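Local structure of putative oxidoreductase molybdopterin-binding subunit (Sulfolobus tokodaii, 4ZOH) at residues K267-I272 and R362-I367; P306-I311 and V408-E413. The protein binds the pterin cytosine dinucleotide cofactor of what is probably an oxidoreductase of the xanthine dehydrogenase and aldehyde oxidase family. All coordinates share one frame; numbering follows the deposited sequence.

Contact 1: residues K267-I272 and R362-I367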
ATOM      1  N   LYS A 267     -21.507 -59.881  15.647  1.00 44.92           N
ATOM      2  CA  LYS A 267     -21.722 -61.292  15.255  1.00 43.95           C
ATOM      3  C   LYS A 267     -20.537 -61.915  14.493  1.00 48.28           C
ATOM      4  O   LYS A 267     -19.780 -61.228  13.754  1.00 41.62           O
ATOM      5  CB  LYS A 267     -23.064 -61.461  14.573  1.00 43.98           C
ATOM      6  CG  LYS A 267     -24.093 -61.837  15.641  1.00 59.73           C
ATOM      7  CD  LYS A 267     -25.534 -61.467  15.280  1.00 68.24           C
ATOM      8  CE  LYS A 267     -26.524 -62.286  16.116  1.00 71.20           C
ATOM      9  NZ  LYS A 267     -27.842 -62.300  15.413  1.00 77.83           N
ATOM     10  N   LYS A 268     -20.337 -63.212  14.723  1.00 50.50           N
ATOM     11  CA  LYS A 268     -19.235 -63.976  14.086  1.00 50.14           C
ATOM     12  C   LYS A 268     -19.207 -63.879  12.542  1.00 39.48           C
ATOM     13  O   LYS A 268     -18.152 -64.037  11.946  1.00 41.02           O
ATOM     14  CB  LYS A 268     -19.284 -65.459  14.488  1.00 55.58           C
ATOM     15  CG  LYS A 268     -18.995 -65.729  15.943  1.00 57.64           C
ATOM     16  CD  LYS A 268     -17.593 -66.240  16.134  1.00 60.83           C
ATOM     17  CE  LYS A 268     -17.622 -67.207  17.294  1.00 59.46           C
ATOM     18  NZ  LYS A 268     -16.452 -66.907  18.151  1.00 61.63           N
ATOM     19  N   ASP A 269     -20.349 -63.604  11.914  1.00 41.82           N
ATOM     20  CA  ASP A 269     -20.367 -63.382  10.495  1.00 48.00           C
ATOM     21  C   ASP A 269     -19.895 -61.961  10.072  1.00 52.02           C
ATOM     22  O   ASP A 269     -20.131 -61.554   8.934  1.00 56.82           O
ATOM     23  CB  ASP A 269     -21.755 -63.718   9.935  1.00 45.26           C
ATOM     24  CG  ASP A 269     -22.783 -62.627  10.172  1.00 50.72           C
ATOM     25  OD1 ASP A 269     -22.512 -61.719  10.995  1.00 55.43           O
ATOM     26  OD2 ASP A 269     -23.880 -62.674   9.514  1.00 41.31           O
ATOM     27  N   GLY A 270     -19.231 -61.227  10.978  1.00 51.79           N
ATOM     28  CA  GLY A 270     -18.847 -59.825  10.743  1.00 45.46           C
ATOM     29  C   GLY A 270     -19.923 -58.747  10.757  1.00 45.73           C
ATOM     30  O   GLY A 270     -19.644 -57.605  10.351  1.00 52.29           O
ATOM     31  N   THR A 271     -21.147 -59.079  11.194  1.00 44.57           N
ATOM     32  CA  THR A 271     -22.153 -58.055  11.584  1.00 47.72           C
ATOM     33  C   THR A 271     -21.582 -57.232  12.766  1.00 45.43           C
ATOM     34  O   THR A 271     -21.103 -57.822  13.769  1.00 40.29           O
ATOM     35  CB  THR A 271     -23.566 -58.639  11.892  1.00 47.40           C
ATOM     36  OG1 THR A 271     -24.047 -59.401  10.755  1.00 51.48           O
ATOM     37  CG2 THR A 271     -24.599 -57.520  12.177  1.00 42.02           C
ATOM     38  N   ILE A 272     -21.529 -55.900  12.576  1.00 41.69           N
ATOM     39  CA  ILE A 272     -21.101 -54.965  13.652  1.00 39.90           C
ATOM     40  C   ILE A 272     -22.413 -54.498  14.245  1.00 34.15           C
ATOM     41  O   ILE A 272     -23.262 -53.928  13.546  1.00 31.72           O
ATOM     42  CB  ILE A 272     -20.254 -53.747  13.151  1.00 41.11           C
ATOM     43  CG1 ILE A 272     -19.014 -54.151  12.314  1.00 40.08           C
ATOM     44  CG2 ILE A 272     -19.841 -52.837  14.287  1.00 36.41           C
ATOM     45  CD1 ILE A 272     -17.908 -54.856  13.025  1.00 42.41           C
ATOM     46  N   ARG A 362     -17.379 -54.485   4.852  1.00 31.52           N
ATOM     47  CA  ARG A 362     -17.993 -53.213   4.560  1.00 33.24           C
ATOM     48  C   ARG A 362     -19.251 -53.364   3.692  1.00 34.15           C
ATOM     49  O   ARG A 362     -20.268 -52.661   3.898  1.00 34.24           O
ATOM     50  CB  ARG A 362     -16.919 -52.202   3.963  1.00 34.96           C
ATOM     51  CG  ARG A 362     -15.757 -51.883   4.915  1.00 30.98           C
ATOM     52  CD  ARG A 362     -14.675 -50.949   4.294  1.00 31.73           C
ATOM     53  NE  ARG A 362     -13.906 -50.322   5.364  1.00 26.39           N
ATOM     54  CZ  ARG A 362     -12.946 -50.915   6.070  1.00 29.53           C
ATOM     55  NH1 ARG A 362     -12.543 -52.165   5.794  1.00 26.04           N
ATOM     56  NH2 ARG A 362     -12.355 -50.250   7.058  1.00 25.22           N
ATOM     57  N   LEU A 363     -19.185 -54.251   2.691  1.00 37.25           N
ATOM     58  CA  LEU A 363     -20.375 -54.541   1.871  1.00 40.15           C
ATOM     59  C   LEU A 363     -21.462 -55.173   2.757  1.00 37.19           C
ATOM     60  O   LEU A 363     -22.634 -54.907   2.504  1.00 36.26           O
ATOM     61  CB  LEU A 363     -20.083 -55.455   0.664  1.00 40.97           C
ATOM     62  CG  LEU A 363     -19.249 -54.834  -0.461  1.00 39.12           C
ATOM     63  CD1 LEU A 363     -18.737 -55.971  -1.313  1.00 40.01           C
ATOM     64  CD2 LEU A 363     -20.064 -53.833  -1.257  1.00 36.80           C
ATOM     65  N   LYS A 364     -21.044 -55.950   3.777  1.00 31.86           N
ATOM     66  CA  LYS A 364     -21.980 -56.593   4.704  1.00 37.34           C
ATOM     67  C   LYS A 364     -22.771 -55.540   5.541  1.00 42.13           C
ATOM     68  O   LYS A 364     -24.041 -55.580   5.592  1.00 36.99           O
ATOM     69  CB  LYS A 364     -21.288 -57.646   5.585  1.00 38.57           C
ATOM     70  CG  LYS A 364     -22.284 -58.330   6.538  1.00 41.89           C
ATOM     71  CD  LYS A 364     -21.825 -59.634   7.146  1.00 48.18           C
ATOM     72  CE  LYS A 364     -22.205 -60.793   6.218  1.00 60.07           C
ATOM     73  NZ  LYS A 364     -21.525 -62.090   6.522  1.00 55.85           N
ATOM     74  N   ASN A 365     -22.031 -54.558   6.101  1.00 39.97           N
ATOM     75  CA  ASN A 365     -22.572 -53.591   7.063  1.00 32.86           C
ATOM     76  C   ASN A 365     -23.085 -52.295   6.536  1.00 35.21           C
ATOM     77  O   ASN A 365     -23.746 -51.567   7.251  1.00 34.38           O
ATOM     78  CB  ASN A 365     -21.562 -53.356   8.143  1.00 33.66           C
ATOM     79  CG  ASN A 365     -21.340 -54.593   8.993  1.00 30.30           C
ATOM     80  OD1 ASN A 365     -22.189 -54.944   9.805  1.00 32.30           O
ATOM     81  ND2 ASN A 365     -20.197 -55.220   8.851  1.00 31.22           N
ATOM     82  N   ALA A 366     -22.804 -52.016   5.273  1.00 34.82           N
ATOM     83  CA  ALA A 366     -23.165 -50.779   4.612  1.00 34.39           C
ATOM     84  C   ALA A 366     -24.665 -50.481   4.590  1.00 40.31           C
ATOM     85  O   ALA A 366     -25.471 -51.342   4.202  1.00 47.18           O
ATOM     86  CB  ALA A 366     -22.646 -50.829   3.155  1.00 38.72           C
ATOM     87  N   ILE A 367     -25.040 -49.262   4.985  1.00 37.51           N
ATOM     88  CA  ILE A 367     -26.337 -48.703   4.644  1.00 41.90           C
ATOM     89  C   ILE A 367     -26.721 -49.044   3.172  1.00 47.20           C
ATOM     90  O   ILE A 367     -25.856 -49.056   2.277  1.00 43.93           O
ATOM     91  CB  ILE A 367     -26.315 -47.172   4.879  1.00 41.25           C
ATOM     92  CG1 ILE A 367     -26.295 -46.910   6.374  1.00 42.28           C
ATOM     93  CG2 ILE A 367     -27.548 -46.464   4.309  1.00 44.07           C
ATOM     94  CD1 ILE A 367     -25.565 -45.615   6.703  1.00 47.08           C
TER
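The tight turn of a beta hairpin docks on the C-terminal end of a helix here: K364 and N365 of helix 358-365 meet D269 to I272, which lead from strand 254-266 into its antiparallel neighbour 272-282. K267 to G270 form a type I beta turn, and the N of K267 bonds the O of T271 to close the loop. The amide of N365 spans two peptide groups of that loop. Its ND2 gives a nearly straight bond to G270 O (2.9 Å, N-H...O 175°), with the acceptor practically in the amide plane, while OD1 receives the N-H of I272 at 3.0 Å from a donor tilted off the carbonyl plane. ND2 also donates to I361 O in its own helix, so three backbone groups fix the rotation of the amide; an alanine here would probably leave G270 O and I272 N without these mates and let the turn shift from the helix end. K364 starts with CG anti to the backbone N (chi1 -179°), then bends at chi3, bringing NZ to D269 O at 2.8 Å in the carbonyl plane, on a lone pair. The carboxylate of D269 makes only a long salt bridge with this ammonium group, OD2 to NZ 3.9 Å; its OD1 closes an Asx turn, accepting from T271 N at 3.0 Å and from T271 OG1 at 2.8 Å.

Contact 2: residues P306-I311 and V408-E413; sequences PGIYKI and VSSYIE
Apolar packing centres on I308, whose branches spread over S410, Y411 and I412. Its CG2 lies 3.7 Å from I412 CB and also approaches the backbone O of Y411. A chi1 of 56° puts CG1 between the backbone N and the carbonyl carbon, on the S410 side, and CD1 reaches 3.5 Å from S410 OG. That hydroxyl is bonded to G569 O, so the methyl simply packs against an oxygen already engaged. I412 answers with CG2, 3.7 Å from G307 O, a carbonyl that also receives the hydroxyl of Y380.

The geometry behind this packing is a type II' beta turn from P306 to Y309 set beside an edge strand. G307 takes a positive phi (57°) at the second position of the turn, and Y309 N bonds P306 O at 3.2 Å. Strand 405-412 is outermost in its sheet within this chain and pairs with strand 568-577; the CB atoms of S410 and I412 point toward the turn. The CB of Y411 points away from it; its ring meets H571 with the planes at about 85°.

Polar contact between the segments runs through water 1, which accepts from I308 N at 3.0 Å and donates to S410 O at 3.1 Å. It thereby links two buried backbone groups that do not bond directly.

Aromatic contact comes from within the turn: I308 CG1 stands 3.6 Å above one face of the Y309 ring, offset toward its rim, while the tyrosine hydroxyl bonds E344 OE2.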
ATOM      1  N   PRO A 306     -20.697 -43.681  13.812  1.00 30.73           N
ATOM      2  CA  PRO A 306     -21.355 -44.827  13.172  1.00 31.85           C
ATOM      3  C   PRO A 306     -20.956 -45.045  11.687  1.00 36.97           C
ATOM      4  O   PRO A 306     -21.290 -46.095  11.093  1.00 36.13           O
ATOM      5  CB  PRO A 306     -22.861 -44.479  13.274  1.00 32.36           C
ATOM      6  CG  PRO A 306     -22.981 -43.386  14.303  1.00 33.48           C
ATOM      7  CD  PRO A 306     -21.679 -42.614  14.101  1.00 32.93           C
ATOM      8  N   GLY A 307     -20.310 -44.049  11.073  1.00 33.62           N
ATOM      9  CA  GLY A 307     -19.842 -44.173   9.714  1.00 28.87           C
ATOM     10  C   GLY A 307     -20.972 -44.507   8.745  1.00 28.87           C
ATOM     11  O   GLY A 307     -22.093 -44.000   8.852  1.00 27.90           O
ATOM     12  N   ILE A 308     -20.674 -45.390   7.797  1.00 29.92           N
ATOM     13  CA  ILE A 308     -21.622 -45.768   6.736  1.00 30.91           C
ATOM     14  C   ILE A 308     -22.378 -47.060   7.103  1.00 30.81           C
ATOM     15  O   ILE A 308     -23.044 -47.618   6.240  1.00 34.68           O
ATOM     16  CB  ILE A 308     -20.873 -45.986   5.362  1.00 33.62           C
ATOM     17  CG1 ILE A 308     -19.756 -47.049   5.506  1.00 31.56           C
ATOM     18  CG2 ILE A 308     -20.331 -44.660   4.835  1.00 29.71           C
ATOM     19  CD1 ILE A 308     -19.691 -48.011   4.330  1.00 30.08           C
ATOM     20  N   TYR A 309     -22.254 -47.513   8.361  1.00 29.88           N
ATOM     21  CA  TYR A 309     -22.762 -48.804   8.837  1.00 32.21           C
ATOM     22  C   TYR A 309     -24.188 -48.856   9.459  1.00 36.50           C
ATOM     23  O   TYR A 309     -24.722 -47.871  10.017  1.00 34.37           O
ATOM     24  CB  TYR A 309     -21.736 -49.429   9.741  1.00 29.21           C
ATOM     25  CG  TYR A 309     -20.407 -49.440   9.055  1.00 29.43           C
ATOM     26  CD1 TYR A 309     -20.226 -50.135   7.857  1.00 30.55           C
ATOM     27  CD2 TYR A 309     -19.349 -48.678   9.527  1.00 30.75           C
ATOM     28  CE1 TYR A 309     -19.016 -50.132   7.210  1.00 27.56           C
ATOM     29  CE2 TYR A 309     -18.130 -48.661   8.890  1.00 28.94           C
ATOM     30  CZ  TYR A 309     -17.977 -49.367   7.704  1.00 30.43           C
ATOM     31  OH  TYR A 309     -16.761 -49.400   7.051  1.00 27.39           O
ATOM     32  N   LYS A 310     -24.807 -50.027   9.378  1.00 39.86           N
ATOM     33  CA  LYS A 310     -26.176 -50.176   9.883  1.00 39.24           C
ATOM     34  C   LYS A 310     -26.101 -50.536  11.394  1.00 37.68           C
ATOM     35  O   LYS A 310     -26.668 -51.523  11.816  1.00 41.21           O
ATOM     36  CB  LYS A 310     -26.918 -51.201   9.013  1.00 40.63           C
ATOM     37  CG  LYS A 310     -27.266 -50.763   7.581  1.00 41.38           C
ATOM     38  CD  LYS A 310     -27.915 -51.873   6.703  1.00 43.27           C
ATOM     39  CE  LYS A 310     -27.209 -53.235   6.791  1.00 44.53           C
ATOM     40  NZ  LYS A 310     -27.405 -54.058   5.548  1.00 52.74           N
ATOM     41  N   ILE A 311     -25.395 -49.718  12.182  1.00 34.55           N
ATOM     42  CA  ILE A 311     -25.147 -49.928  13.635  1.00 42.66           C
ATOM     43  C   ILE A 311     -26.505 -49.961  14.392  1.00 38.53           C
ATOM     44  O   ILE A 311     -27.430 -49.174  14.088  1.00 35.05           O
ATOM     45  CB  ILE A 311     -24.256 -48.763  14.243  1.00 45.41           C
ATOM     46  CG1 ILE A 311     -22.856 -48.742  13.645  1.00 51.27           C
ATOM     47  CG2 ILE A 311     -24.121 -48.765  15.762  1.00 44.75           C
ATOM     48  CD1 ILE A 311     -22.006 -49.975  13.868  1.00 47.87           C
ATOM     49  N   VAL A 408      -8.260 -50.624   2.834  1.00 24.71           N
ATOM     50  CA  VAL A 408      -9.380 -49.830   2.347  1.00 25.71           C
ATOM     51  C   VAL A 408     -10.032 -49.095   3.510  1.00 27.45           C
ATOM     52  O   VAL A 408      -9.846 -49.514   4.674  1.00 26.76           O
ATOM     53  CB  VAL A 408     -10.384 -50.673   1.527  1.00 28.76           C
ATOM     54  CG1 VAL A 408      -9.652 -51.843   0.868  1.00 29.63           C
ATOM     55  CG2 VAL A 408     -11.543 -51.208   2.316  1.00 29.00           C
ATOM     56  N   SER A 409     -10.799 -48.036   3.197  1.00 25.33           N
ATOM     57  CA  SER A 409     -11.723 -47.492   4.172  1.00 27.41           C
ATOM     58  C   SER A 409     -12.813 -46.775   3.416  1.00 28.49           C
ATOM     59  O   SER A 409     -12.667 -46.352   2.253  1.00 32.41           O
ATOM     60  CB  SER A 409     -11.006 -46.592   5.259  1.00 22.79           C
ATOM     61  OG  SER A 409     -10.652 -45.353   4.676  1.00 27.90           O
ATOM     62  N   SER A 410     -13.940 -46.677   4.068  1.00 24.22           N
ATOM     63  CA  SER A 410     -15.038 -46.011   3.489  1.00 26.56           C
ATOM     64  C   SER A 410     -15.404 -44.839   4.436  1.00 32.00           C
ATOM     65  O   SER A 410     -15.208 -44.954   5.653  1.00 32.49           O
ATOM     66  CB  SER A 410     -16.141 -46.993   3.421  1.00 27.36           C
ATOM     67  OG  SER A 410     -17.076 -46.410   2.594  1.00 35.06           O
ATOM     68  N   TYR A 411     -15.846 -43.712   3.891  1.00 27.15           N
ATOM     69  CA  TYR A 411     -16.075 -42.579   4.736  1.00 27.89           C
ATOM     70  C   TYR A 411     -17.409 -42.011   4.355  1.00 25.23           C
ATOM     71  O   TYR A 411     -17.911 -42.212   3.233  1.00 24.08           O
ATOM     72  CB  TYR A 411     -14.916 -41.519   4.601  1.00 25.09           C
ATOM     73  CG  TYR A 411     -15.014 -40.714   3.344  1.00 27.63           C
ATOM     74  CD1 TYR A 411     -15.782 -39.558   3.303  1.00 25.32           C
ATOM     75  CD2 TYR A 411     -14.401 -41.179   2.111  1.00 28.10           C
ATOM     76  CE1 TYR A 411     -15.937 -38.837   2.108  1.00 28.54           C
ATOM     77  CE2 TYR A 411     -14.516 -40.444   0.926  1.00 25.76           C
ATOM     78  CZ  TYR A 411     -15.265 -39.283   0.929  1.00 29.81           C
ATOM     79  OH  TYR A 411     -15.443 -38.563  -0.225  1.00 30.68           O
ATOM     80  N   ILE A 412     -17.991 -41.293   5.302  1.00 23.58           N
ATOM     81  CA  ILE A 412     -19.087 -40.361   4.997  1.00 24.18           C
ATOM     82  C   ILE A 412     -18.739 -39.073   5.786  1.00 23.29           C
ATOM     83  O   ILE A 412     -17.885 -39.150   6.657  1.00 22.44           O
ATOM     84  CB  ILE A 412     -20.458 -40.970   5.332  1.00 22.79           C
ATOM     85  CG1 ILE A 412     -21.556 -40.079   4.774  1.00 22.39           C
ATOM     86  CG2 ILE A 412     -20.569 -41.376   6.811  1.00 25.65           C
ATOM     87  CD1 ILE A 412     -22.797 -40.767   4.251  1.00 20.66           C
ATOM     88  N   GLU A 413     -19.336 -37.918   5.457  1.00 21.08           N
ATOM     89  CA  GLU A 413     -18.731 -36.671   5.800  1.00 22.26           C
ATOM     90  C   GLU A 413     -19.816 -35.633   5.815  1.00 25.23           C
ATOM     91  O   GLU A 413     -20.871 -35.864   5.208  1.00 24.16           O
ATOM     92  CB  GLU A 413     -17.535 -36.391   4.810  1.00 22.34           C
ATOM     93  CG  GLU A 413     -17.175 -34.970   4.361  1.00 23.21           C
ATOM     94  CD  GLU A 413     -16.543 -34.110   5.455  1.00 25.89           C
ATOM     95  OE1 GLU A 413     -16.768 -34.425   6.690  1.00 26.36           O
ATOM     96  OE2 GLU A 413     -15.840 -33.108   5.086  1.00 22.41           O
TER
HETATM   97  O   HOH W   1     -17.694 -45.143   7.494  1.00 28.26           O

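The two contacts lie 11 Å apart between centres and share an interface between 306-311 and 362-367. A probable backbone hydrogen bond joins K310 N to N365 O (2.8 Å). Another probable one joins I367 N to I308 O (2.9 Å). The Y309 ring packs with CD1 on N365 CB at 3.5 Å. A second link is E344 of helix 336-353, whose carboxylate is shared by R362 of contact 1 and by Y309 OH and S410 N of contact 2. On the side of contact 2, the side chain of Y411 is about 10 Å from the pterin cytosine dinucleotide. Contact 1 is more peripheral, its centre about 32 Å from the chain centre against about 20 Å for contact 2.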